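Local coordinates for PGRP-Hd - Peptidoglycan recognition protein homologue (Alvinella pompejana, PDB 3EP1), which probably recognises bacterial peptidoglycan in innate immunity, as a homologue of the peptidoglycan recognition proteins, whose fold is related to N-acetylmuramoyl-L-alanine amidases, at residues D164-D167 with G171-L174. Sequence-based numbering, arbitrary orientation.
Sequences DMLD and GLCL
Leu-166 and Leu-172 lie side by side and point the same way, and their CD2 methyls meet at 3.5 Å, tighter than usual for two carbons. In both residues CG lies beside the backbone N. The CD2 of Leu-172 also receives Met-165, whose CE ends 3.8 Å away and whose side chain crosses that of Leu-172 at a slant. Met-165 leaves the helix extended, then bends at chi3 (91°), and this turn carries the terminal methyl over to the leucine pair. Further back on the same side chain, CG of Met-165 packs 3.9 Å from SG of Cys-173. SG of Cys-173 also lies 3.6 Å from O of Met-165 and is joined by a disulfide to Cys-169, in the loop that follows helix 160-167. The backbone closes the arrangement: N of Gly-171 donates to O of Leu-166 at 2.9 Å, nearly straight at hydrogen (170°). CA of Leu-166 adds a CA-H...O contact to O of Gly-171 at 3.6 Å. Gly-171 has a backbone conformation readily available only to glycine. A short disulfide-closed loop, together with the bond from Gly-171 N to Leu-166 O, thus turns the C-terminal segment back over the end of helix 160-167. Through Leu-172 and Met-165 the contact packs against helix 126-141 at Gln-129, with Leu-172 also touching Leu-132 and Ser-133; Leu-166 reaches Thr-153, in the loop just beyond edge strand 149-152.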
loop_
_atom_site.group_PDB
_atom_site.type_symbol
_atom_site.label_atom_id
_atom_site.label_comp_id
_atom_site.label_asym_id
_atom_site.label_seq_id
_atom_site.Cartn_x
_atom_site.Cartn_y
_atom_site.Cartn_z
ATOM N N ASP A 164 13.317 0.930 22.537
ATOM C CA ASP A 164 13.995 -0.310 22.907
ATOM C C ASP A 164 13.703 -1.431 21.929
ATOM O O ASP A 164 14.599 -2.174 21.539
ATOM C CB ASP A 164 13.560 -0.762 24.304
ATOM C CG ASP A 164 14.175 0.067 25.409
ATOM O OD1 ASP A 164 13.703 -0.051 26.561
ATOM O OD2 ASP A 164 15.126 0.825 25.132
ATOM N N MET A 165 12.436 -1.539 21.543
ATOM C CA MET A 165 11.972 -2.576 20.628
ATOM C C MET A 165 12.518 -2.504 19.203
ATOM O O MET A 165 12.858 -3.534 18.611
ATOM C CB MET A 165 10.450 -2.557 20.576
ATOM C CG MET A 165 9.885 -3.569 19.618
ATOM S SD MET A 165 8.126 -3.392 19.486
ATOM C CE MET A 165 8.038 -2.243 18.092
ATOM N N LEU A 166 12.577 -1.302 18.637
ATOM C CA LEU A 166 13.093 -1.149 17.277
ATOM C C LEU A 166 14.603 -1.330 17.301
ATOM O O LEU A 166 15.196 -1.872 16.370
ATOM C CB LEU A 166 12.768 0.237 16.729
ATOM C CG LEU A 166 11.287 0.586 16.697
ATOM C CD1 LEU A 166 11.130 2.031 16.295
ATOM C CD2 LEU A 166 10.568 -0.343 15.728
ATOM N N ASP A 167 15.213 -0.876 18.389
ATOM C CA ASP A 167 16.654 -0.964 18.547
ATOM C C ASP A 167 17.204 -2.389 18.574
ATOM O O ASP A 167 18.330 -2.622 18.133
ATOM C CB ASP A 167 17.079 -0.232 19.822
ATOM C CG ASP A 167 18.577 -0.083 19.927
ATOM O OD1 ASP A 167 19.270 -1.095 20.143
ATOM O OD2 ASP A 167 19.064 1.052 19.779
ATOM N N GLY A 171 14.670 -2.163 13.487
ATOM C CA GLY A 171 13.440 -1.801 12.818
ATOM C C GLY A 171 12.384 -2.667 13.476
ATOM O O GLY A 171 12.683 -3.333 14.469
ATOM N N LEU A 172 11.168 -2.681 12.942
ATOM C CA LEU A 172 10.105 -3.483 13.529
ATOM C C LEU A 172 10.454 -4.973 13.568
ATOM O O LEU A 172 11.116 -5.503 12.662
ATOM C CB LEU A 172 8.792 -3.263 12.771
ATOM C CG LEU A 172 8.157 -1.876 12.941
ATOM C CD1 LEU A 172 7.020 -1.702 11.948
ATOM C CD2 LEU A 172 7.657 -1.699 14.369
ATOM N N CYS A 173 10.005 -5.635 14.629
ATOM C CA CYS A 173 10.263 -7.052 14.842
ATOM C C CYS A 173 9.331 -7.959 14.061
ATOM O O CYS A 173 8.124 -7.725 13.997
ATOM C CB CYS A 173 10.126 -7.404 16.326
ATOM S SG CYS A 173 11.241 -6.573 17.508
ATOM N N LEU A 174 9.893 -9.017 13.487
ATOM C CA LEU A 174 9.105 -9.982 12.728
ATOM C C LEU A 174 8.726 -11.173 13.617
ATOM O O LEU A 174 7.514 -11.454 13.754
ATOM C CB LEU A 174 9.898 -10.461 11.514
#